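Local coordinates for putative YfrE protein (Vibrio parahaemolyticus RIMD 2210633, PDB 3BEE) that is of unknown function but, as a TPR-containing piece of a CcmH/CycH-like membrane protein, probably serves protein-protein contacts in cytochrome c-type biogenesis, at residues Y41-F54 with T65-D78. Residues are numbered along the deposited sequence; the frame is centred on the assembly and turned at random.
Sequences YNEAALSLIANDHF and TWVLLLDSNDPNLD. With EDO (1,2-ethanediol), chain D.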
loop_
_atom_site.group_PDB
_atom_site.type_symbol
_atom_site.label_atom_id
_atom_site.label_comp_id
_atom_site.label_asym_id
_atom_site.label_seq_id
_atom_site.Cartn_x
_atom_site.Cartn_y
_atom_site.Cartn_z
ATOM N N TYR A 41 -7.435 5.886 -3.573
ATOM C CA TYR A 41 -6.686 4.900 -4.373
ATOM C C TYR A 41 -5.200 5.257 -4.483
ATOM O O TYR A 41 -4.511 4.872 -5.425
ATOM C CB TYR A 41 -7.359 4.671 -5.754
ATOM C CG TYR A 41 -8.706 3.987 -5.613
ATOM C CD1 TYR A 41 -8.793 2.591 -5.551
ATOM C CD2 TYR A 41 -9.880 4.732 -5.476
ATOM C CE1 TYR A 41 -10.017 1.949 -5.376
ATOM C CE2 TYR A 41 -11.116 4.105 -5.308
ATOM C CZ TYR A 41 -11.173 2.712 -5.260
ATOM O OH TYR A 41 -12.387 2.077 -5.094
ATOM N N ASN A 42 -4.703 5.991 -3.491
ATOM C CA ASN A 42 -3.303 6.377 -3.493
ATOM C C ASN A 42 -2.390 5.154 -3.601
ATOM O O ASN A 42 -2.494 4.222 -2.811
ATOM C CB ASN A 42 -2.949 7.185 -2.261
ATOM C CG ASN A 42 -1.570 7.749 -2.342
ATOM O OD1 ASN A 42 -0.609 7.119 -1.897
ATOM N ND2 ASN A 42 -1.445 8.932 -2.943
ATOM N N GLU A 43 -1.509 5.183 -4.598
ATOM C CA GLU A 43 -0.667 4.063 -4.933
ATOM C C GLU A 43 0.354 3.804 -3.856
ATOM O O GLU A 43 0.497 2.686 -3.426
ATOM C CB GLU A 43 0.048 4.304 -6.266
ATOM C CG GLU A 43 0.789 3.032 -6.797
ATOM C CD GLU A 43 1.131 3.128 -8.308
ATOM O OE1 GLU A 43 0.891 4.211 -8.921
ATOM O OE2 GLU A 43 1.636 2.116 -8.864
ATOM N N ALA A 44 1.068 4.838 -3.425
ATOM C CA ALA A 44 2.061 4.689 -2.355
ATOM C C ALA A 44 1.465 4.068 -1.069
ATOM O O ALA A 44 2.076 3.196 -0.463
ATOM C CB ALA A 44 2.734 6.006 -2.064
ATOM N N ALA A 45 0.271 4.519 -0.681
ATOM C CA ALA A 45 -0.378 4.097 0.554
ATOM C C ALA A 45 -0.888 2.650 0.477
ATOM O O ALA A 45 -0.581 1.833 1.342
ATOM C CB ALA A 45 -1.511 5.053 0.905
ATOM N N LEU A 46 -1.666 2.337 -0.560
ATOM C CA LEU A 46 -2.216 1.007 -0.719
ATOM C C LEU A 46 -1.107 -0.000 -0.952
ATOM O O LEU A 46 -1.187 -1.158 -0.529
ATOM C CB LEU A 46 -3.216 0.972 -1.882
ATOM C CG LEU A 46 -4.553 1.671 -1.626
ATOM C CD1 LEU A 46 -5.479 1.538 -2.853
ATOM C CD2 LEU A 46 -5.231 1.106 -0.394
ATOM N N SER A 47 -0.063 0.452 -1.623
ATOM C CA SER A 47 1.065 -0.394 -1.877
ATOM C C SER A 47 1.814 -0.764 -0.580
ATOM O O SER A 47 2.171 -1.931 -0.379
ATOM C CB SER A 47 1.964 0.248 -2.945
ATOM O OG SER A 47 3.211 -0.349 -2.902
ATOM N N LEU A 48 2.011 0.194 0.320
ATOM C CA LEU A 48 2.595 -0.135 1.633
ATOM C C LEU A 48 1.737 -1.145 2.407
ATOM O O LEU A 48 2.251 -2.094 3.000
ATOM C CB LEU A 48 2.834 1.127 2.498
ATOM C CG LEU A 48 3.589 0.917 3.824
ATOM C CD1 LEU A 48 4.983 0.365 3.571
ATOM C CD2 LEU A 48 3.716 2.197 4.699
ATOM N N ILE A 49 0.433 -0.907 2.426
ATOM C CA ILE A 49 -0.503 -1.776 3.132
ATOM C C ILE A 49 -0.448 -3.218 2.589
ATOM O O ILE A 49 -0.352 -4.193 3.379
ATOM C CB ILE A 49 -1.943 -1.185 3.065
ATOM C CG1 ILE A 49 -2.048 0.101 3.928
ATOM C CG2 ILE A 49 -3.016 -2.244 3.480
ATOM C CD1 ILE A 49 -3.267 1.011 3.592
ATOM N N ALA A 50 -0.511 -3.352 1.262
ATOM C CA ALA A 50 -0.392 -4.677 0.585
ATOM C C ALA A 50 0.932 -5.347 0.892
ATOM O O ALA A 50 0.968 -6.537 1.139
ATOM C CB ALA A 50 -0.532 -4.537 -0.943
ATOM N N ASN A 51 2.026 -4.587 0.811
ATOM C CA ASN A 51 3.351 -5.122 1.041
ATOM C C ASN A 51 3.452 -5.586 2.464
ATOM O O ASN A 51 4.006 -6.630 2.710
ATOM C CB ASN A 51 4.444 -4.055 0.774
ATOM C CG ASN A 51 4.651 -3.798 -0.709
ATOM O OD1 ASN A 51 4.137 -4.537 -1.538
ATOM N ND2 ASN A 51 5.427 -2.753 -1.050
ATOM N N ASP A 52 2.924 -4.801 3.405
ATOM C CA ASP A 52 2.930 -5.206 4.805
ATOM C C ASP A 52 2.175 -6.533 5.050
ATOM O O ASP A 52 2.651 -7.404 5.787
ATOM C CB ASP A 52 2.345 -4.103 5.703
ATOM C CG ASP A 52 2.237 -4.545 7.161
ATOM O OD1 ASP A 52 3.290 -4.821 7.761
ATOM O OD2 ASP A 52 1.104 -4.620 7.711
ATOM N N HIS A 53 0.980 -6.668 4.470
ATOM C CA HIS A 53 0.278 -7.955 4.461
ATOM C C HIS A 53 1.193 -9.070 3.910
ATOM O O HIS A 53 1.365 -10.113 4.529
ATOM C CB HIS A 53 -0.998 -7.840 3.614
ATOM C CG HIS A 53 -2.109 -7.088 4.285
ATOM N ND1 HIS A 53 -2.486 -7.325 5.595
ATOM C CD2 HIS A 53 -2.948 -6.126 3.820
ATOM C CE1 HIS A 53 -3.513 -6.539 5.906
ATOM N NE2 HIS A 53 -3.803 -5.799 4.849
ATOM N N PHE A 54 1.801 -8.832 2.752
ATOM C CA PHE A 54 2.591 -9.864 2.089
ATOM C C PHE A 54 3.745 -10.352 2.991
ATOM O O PHE A 54 3.933 -11.558 3.177
ATOM C CB PHE A 54 3.123 -9.329 0.758
ATOM C CG PHE A 54 3.862 -10.357 -0.065
ATOM C CD1 PHE A 54 3.193 -11.105 -1.031
ATOM C CD2 PHE A 54 5.237 -10.559 0.120
ATOM C CE1 PHE A 54 3.876 -12.082 -1.812
ATOM C CE2 PHE A 54 5.939 -11.534 -0.667
ATOM C CZ PHE A 54 5.243 -12.275 -1.629
ATOM N N THR A 65 -5.926 -6.009 -1.279
ATOM C CA THR A 65 -5.462 -4.609 -1.300
ATOM C C THR A 65 -4.991 -4.243 -2.711
ATOM O O THR A 65 -5.285 -3.159 -3.202
ATOM C CB THR A 65 -4.330 -4.363 -0.270
ATOM O OG1 THR A 65 -4.709 -4.918 0.996
ATOM C CG2 THR A 65 -4.060 -2.873 -0.107
ATOM N N TRP A 66 -4.268 -5.152 -3.349
ATOM C CA TRP A 66 -3.799 -4.929 -4.727
ATOM C C TRP A 66 -4.960 -4.888 -5.718
ATOM O O TRP A 66 -4.944 -4.089 -6.648
ATOM C CB TRP A 66 -2.767 -5.989 -5.146
ATOM C CG TRP A 66 -1.387 -5.765 -4.583
ATOM C CD1 TRP A 66 -0.695 -4.553 -4.514
ATOM C CD2 TRP A 66 -0.509 -6.760 -4.015
ATOM N NE1 TRP A 66 0.550 -4.758 -3.933
ATOM C CE2 TRP A 66 0.690 -6.092 -3.624
ATOM C CE3 TRP A 66 -0.612 -8.146 -3.816
ATOM C CZ2 TRP A 66 1.783 -6.776 -3.022
ATOM C CZ3 TRP A 66 0.452 -8.827 -3.227
ATOM C CH2 TRP A 66 1.642 -8.136 -2.819
ATOM N N VAL A 67 -5.969 -5.735 -5.512
ATOM C CA VAL A 67 -7.112 -5.778 -6.414
ATOM C C VAL A 67 -7.909 -4.466 -6.281
ATOM O O VAL A 67 -8.391 -3.925 -7.273
ATOM C CB VAL A 67 -7.990 -7.027 -6.172
ATOM C CG1 VAL A 67 -9.306 -6.961 -7.004
ATOM C CG2 VAL A 67 -7.227 -8.310 -6.511
ATOM N N LEU A 68 -8.004 -3.955 -5.055
ATOM C CA LEU A 68 -8.595 -2.656 -4.769
ATOM C C LEU A 68 -7.802 -1.527 -5.450
ATOM O O LEU A 68 -8.377 -0.663 -6.096
ATOM C CB LEU A 68 -8.717 -2.431 -3.244
ATOM C CG LEU A 68 -9.389 -1.131 -2.784
ATOM C CD1 LEU A 68 -10.898 -1.089 -3.113
ATOM C CD2 LEU A 68 -9.195 -0.897 -1.287
ATOM N N LEU A 69 -6.485 -1.568 -5.339
ATOM C CA LEU A 69 -5.627 -0.596 -6.023
ATOM C C LEU A 69 -5.853 -0.598 -7.545
ATOM O O LEU A 69 -5.862 0.464 -8.169
ATOM C CB LEU A 69 -4.144 -0.854 -5.686
ATOM C CG LEU A 69 -3.064 0.031 -6.334
ATOM C CD1 LEU A 69 -3.389 1.547 -6.204
ATOM C CD2 LEU A 69 -1.712 -0.285 -5.730
ATOM N N LEU A 70 -6.044 -1.784 -8.129
ATOM C CA LEU A 70 -6.262 -1.924 -9.571
ATOM C C LEU A 70 -7.501 -1.177 -10.056
ATOM O O LEU A 70 -7.602 -0.867 -11.241
ATOM C CB LEU A 70 -6.335 -3.402 -9.979
ATOM C CG LEU A 70 -5.021 -4.202 -9.883
ATOM C CD1 LEU A 70 -5.250 -5.726 -10.170
ATOM C CD2 LEU A 70 -4.011 -3.613 -10.867
ATOM N N ASP A 71 -8.442 -0.898 -9.154
ATOM C CA ASP A 71 -9.656 -0.151 -9.540
ATOM C C ASP A 71 -9.395 1.349 -9.700
ATOM O O ASP A 71 -10.286 2.090 -10.135
ATOM C CB ASP A 71 -10.841 -0.414 -8.596
ATOM C CG ASP A 71 -12.150 -0.424 -9.332
ATOM O OD1 ASP A 71 -12.140 -0.825 -10.521
ATOM O OD2 ASP A 71 -13.191 -0.015 -8.767
ATOM N N SER A 72 -8.175 1.781 -9.355
ATOM C CA SER A 72 -7.693 3.133 -9.642
ATOM C C SER A 72 -7.909 3.518 -11.105
ATOM O O SER A 72 -7.708 2.706 -12.006
ATOM C CB SER A 72 -6.203 3.251 -9.352
ATOM O OG SER A 72 -5.767 4.596 -9.519
ATOM N N ASN A 73 -8.309 4.769 -11.317
ATOM C CA ASN A 73 -8.510 5.316 -12.653
ATOM C C ASN A 73 -7.267 6.058 -13.154
ATOM O O ASN A 73 -7.311 6.711 -14.207
ATOM C CB ASN A 73 -9.742 6.245 -12.677
ATOM C CG ASN A 73 -11.007 5.540 -13.167
ATOM O OD1 ASN A 73 -11.024 4.326 -13.389
ATOM N ND2 ASN A 73 -12.070 6.309 -13.351
ATOM N N ASP A 74 -6.169 5.963 -12.396
ATOM C CA ASP A 74 -4.918 6.608 -12.775
ATOM C C ASP A 74 -4.283 5.848 -13.934
ATOM O O ASP A 74 -3.876 4.691 -13.767
ATOM C CB ASP A 74 -3.944 6.728 -11.591
ATOM C CG ASP A 74 -2.567 7.296 -11.999
ATOM O OD1 ASP A 74 -2.345 7.628 -13.188
ATOM O OD2 ASP A 74 -1.685 7.413 -11.124
ATOM N N PRO A 75 -4.187 6.503 -15.110
ATOM C CA PRO A 75 -3.650 5.874 -16.316
ATOM C C PRO A 75 -2.207 5.405 -16.150
ATOM O O PRO A 75 -1.811 4.434 -16.782
ATOM C CB PRO A 75 -3.720 7.001 -17.365
ATOM C CG PRO A 75 -4.712 7.950 -16.837
ATOM C CD PRO A 75 -4.572 7.906 -15.359
ATOM N N ASN A 76 -1.446 6.082 -15.292
ATOM C CA ASN A 76 -0.027 5.766 -15.070
ATOM C C ASN A 76 0.255 4.599 -14.095
ATOM O O ASN A 76 1.407 4.164 -13.962
ATOM C CB ASN A 76 0.738 7.021 -14.619
ATOM C CG ASN A 76 0.558 8.201 -15.566
ATOM O OD1 ASN A 76 0.540 8.051 -16.797
ATOM N ND2 ASN A 76 0.425 9.392 -14.988
ATOM N N LEU A 77 -0.780 4.097 -13.422
ATOM C CA LEU A 77 -0.632 2.936 -12.501
ATOM C C LEU A 77 0.088 1.751 -13.153
ATOM O O LEU A 77 -0.313 1.290 -14.229
ATOM C CB LEU A 77 -1.998 2.473 -11.984
ATOM C CG LEU A 77 -2.069 1.360 -10.923
ATOM C CD1 LEU A 77 -1.569 1.885 -9.607
ATOM C CD2 LEU A 77 -3.493 0.843 -10.750
ATOM N N ASP A 78 1.126 1.238 -12.487
ATOM C CA ASP A 78 1.858 0.070 -12.985
ATOM C C ASP A 78 1.103 -1.206 -12.626
ATOM O O ASP A 78 1.449 -1.914 -11.664
ATOM C CB ASP A 78 3.298 0.009 -12.434
ATOM C CG ASP A 78 4.117 -1.102 -13.070
ATOM O OD1 ASP A 78 3.581 -1.813 -13.947
ATOM O OD2 ASP A 78 5.302 -1.268 -12.698
HETATM C C1 EDO D . 6.149 -7.665 -2.651
HETATM O O1 EDO D . 5.488 -6.822 -1.682
HETATM C C2 EDO D . 5.185 -8.105 -3.748
HETATM O O2 EDO D . 5.623 -9.366 -4.264
HETATM O O HOH W 1 -13.159 -0.199 -5.721
HETATM O O HOH W 2 -1.203 5.930 -8.958
HETATM O O HOH W 3 2.961 -3.132 -3.982
#
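Ala-50 and Thr-65 meet in the buried part of an antiparallel hairpin of the TPR-type helical fold: helix 43-54 and helix 65-70 run at 161° with their axes 9.3 Å apart. Thr-65 is a knob in the hole formed by Leu-46, Ile-49, Ala-50 and His-53. With OG1 beside its backbone N (chi1 -48°), CG2 of Thr-65 is swung anti to that N and lies 3.4 Å from Leu-46 O, while OG1 bonds back to Glu-61 O, one turn earlier. One helical turn along, Leu-46 and Leu-69 lie alongside each other, pointing opposite ways, CD1 of Leu-46 lying 3.9 Å from CB of Leu-69. Ala-50 CB sits over the five-membered ring of Trp-66, a CH-pi contact 3.4 Å from the centroid, and CH2 of the same indole packs on Phe-54 CD1.

No direct hydrogen bond joins the segments; the polar margins are bridged by water. Toward residues 71-78 the contact becomes more exposed and water-linked: the Tyr-41 ring turns its edge to Leu-68 O, and its hydroxyl shares a water with Asp-71 OD2. A second water donates to both Glu-43 OE1 and Asp-74 OD2, probably easing the proximity of two carboxylates. Beside the indole, Asn-51 OD1 accepts from O1 of an ethanediol that probably came from the crystallisation liquor, and from a third water, which in turn accepts a hydrogen bond from Trp-66 NE1 at 2.9 Å.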